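Local coordinates for shikimate kinase (Bacteroides thetaiotaomicron, PDB 3VAA), which probably phosphorylates the 3-hydroxyl group of shikimate with ATP and magnesium, a step on the pathway to chorismate and the aromatic amino acids, at residues L124-H127 with P128-F132. Residues are numbered along the deposited sequence; the frame is centred on the assembly and turned at random.
Sequences LNVH and PDVLF
His127 caps the helix that starts at Pro128, its imidazole folded back on the first turn. ND1 accepts from Asp129 N at 3.1 Å in a nearly straight bond, the donor standing 18° out of the ring plane. With CG anti to the backbone N (chi1 -165°), the ring turns past its own carbonyl carbon toward that amide. An N-cap needs a side-chain acceptor for an amide of the first turn, more often supplied by Ser, Thr, Asp or Asn; ND1 does this here. Pro128 lays CD over one face of the imidazole, a CH-pi contact 3.6 Å from the ring centroid; an amide at this position has no helical acceptor before it, and proline's missing N-H loses no helical hydrogen bond. Asp129 runs alongside the ring, its carboxylate plane turned 57° from it, and OD2 comes 3.2 Å from His127 CE1. An acidic residue in the first turn is probably favoured by the helix dipole. His127 O accepts from Leu131 N at 3.0 Å and, more weakly, from Val130 N, starting the helical bonding.

Beneath the cap, Val126 CG1 meets Val130 CG1 at 3.6 Å, the two beta-branched side chains crossing at about a right angle, while leucine's longer chain, branched at CG, carries Leu131 CD2 to 3.7 Å from Val126 CG1. Leu131 continues onto Leu161 of helix 150-168, and Val126 also touches Ala36 in the predicted ATP-binding loop. His127 N in turn hydrogen-bonds Asp178 OD1, tying the cap to the loop after strand 173-176. The whole is a helix N-cap following strand 120-125, a strand-to-helix turn beside the P-loop in the parallel alpha/beta fold of shikimate kinases.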
loop_
_atom_site.group_PDB
_atom_site.type_symbol
_atom_site.label_atom_id
_atom_site.label_comp_id
_atom_site.label_asym_id
_atom_site.label_seq_id
_atom_site.Cartn_x
_atom_site.Cartn_y
_atom_site.Cartn_z
ATOM N N LEU A 124 -1.457 -6.087 3.420
ATOM C CA LEU A 124 -2.236 -5.643 4.580
ATOM C C LEU A 124 -3.690 -5.965 4.291
ATOM O O LEU A 124 -4.383 -5.233 3.579
ATOM C CB LEU A 124 -2.084 -4.143 4.868
ATOM C CG LEU A 124 -0.789 -3.716 5.556
ATOM C CD1 LEU A 124 0.423 -3.999 4.691
ATOM C CD2 LEU A 124 -0.870 -2.215 5.939
ATOM N N ASN A 125 -4.115 -7.111 4.803
ATOM C CA ASN A 125 -5.451 -7.605 4.639
ATOM C C ASN A 125 -6.353 -6.967 5.677
ATOM O O ASN A 125 -6.142 -7.137 6.878
ATOM C CB ASN A 125 -5.426 -9.138 4.815
ATOM C CG ASN A 125 -6.809 -9.770 4.727
ATOM O OD1 ASN A 125 -7.656 -9.337 3.946
ATOM N ND2 ASN A 125 -7.024 -10.809 5.513
ATOM N N VAL A 126 -7.337 -6.229 5.191
ATOM C CA VAL A 126 -8.285 -5.509 6.051
ATOM C C VAL A 126 -9.716 -5.828 5.626
ATOM O O VAL A 126 -10.077 -5.735 4.462
ATOM C CB VAL A 126 -8.004 -4.015 6.022
ATOM C CG1 VAL A 126 -9.032 -3.224 6.897
ATOM C CG2 VAL A 126 -6.563 -3.742 6.516
ATOM N N HIS A 127 -10.516 -6.222 6.601
ATOM C CA HIS A 127 -11.894 -6.586 6.370
ATOM C C HIS A 127 -12.649 -5.387 5.813
ATOM O O HIS A 127 -12.422 -4.257 6.232
ATOM C CB HIS A 127 -12.533 -7.035 7.683
ATOM C CG HIS A 127 -13.832 -7.761 7.512
ATOM N ND1 HIS A 127 -15.038 -7.106 7.380
ATOM C CD2 HIS A 127 -14.116 -9.086 7.470
ATOM C CE1 HIS A 127 -16.009 -7.997 7.264
ATOM N NE2 HIS A 127 -15.477 -9.206 7.314
ATOM N N PRO A 128 -13.556 -5.624 4.863
ATOM C CA PRO A 128 -14.301 -4.514 4.262
ATOM C C PRO A 128 -15.085 -3.660 5.272
ATOM O O PRO A 128 -15.270 -2.478 5.034
ATOM C CB PRO A 128 -15.237 -5.197 3.263
ATOM C CG PRO A 128 -14.810 -6.563 3.147
ATOM C CD PRO A 128 -13.801 -6.900 4.183
ATOM N N ASP A 129 -15.539 -4.237 6.385
ATOM C CA ASP A 129 -16.250 -3.447 7.396
ATOM C C ASP A 129 -15.319 -2.386 7.943
ATOM O O ASP A 129 -15.747 -1.269 8.229
ATOM C CB ASP A 129 -16.761 -4.322 8.555
ATOM C CG ASP A 129 -17.885 -5.267 8.138
ATOM O OD1 ASP A 129 -18.485 -5.062 7.052
ATOM O OD2 ASP A 129 -18.174 -6.222 8.905
ATOM N N VAL A 130 -14.039 -2.741 8.088
ATOM C CA VAL A 130 -13.047 -1.817 8.616
ATOM C C VAL A 130 -12.658 -0.821 7.548
ATOM O O VAL A 130 -12.517 0.360 7.845
ATOM C CB VAL A 130 -11.811 -2.547 9.179
ATOM C CG1 VAL A 130 -10.744 -1.523 9.576
ATOM C CG2 VAL A 130 -12.211 -3.449 10.369
ATOM N N LEU A 131 -12.475 -1.282 6.296
ATOM C CA LEU A 131 -12.178 -0.348 5.197
ATOM C C LEU A 131 -13.317 0.674 5.045
ATOM O O LEU A 131 -13.070 1.877 4.837
ATOM C CB LEU A 131 -11.961 -1.104 3.880
ATOM C CG LEU A 131 -10.677 -1.913 3.803
ATOM C CD1 LEU A 131 -10.625 -2.658 2.486
ATOM C CD2 LEU A 131 -9.429 -0.998 3.972
ATOM N N PHE A 132 -14.556 0.180 5.156
ATOM C CA PHE A 132 -15.764 1.010 5.069
ATOM C C PHE A 132 -15.710 2.121 6.106
ATOM O O PHE A 132 -15.843 3.321 5.772
ATOM C CB PHE A 132 -17.010 0.121 5.231
ATOM C CG PHE A 132 -18.324 0.872 5.212
ATOM C CD1 PHE A 132 -18.923 1.224 4.002
ATOM C CD2 PHE A 132 -18.970 1.190 6.393
ATOM C CE1 PHE A 132 -20.137 1.900 3.970
ATOM C CE2 PHE A 132 -20.199 1.867 6.371
ATOM C CZ PHE A 132 -20.777 2.225 5.149
#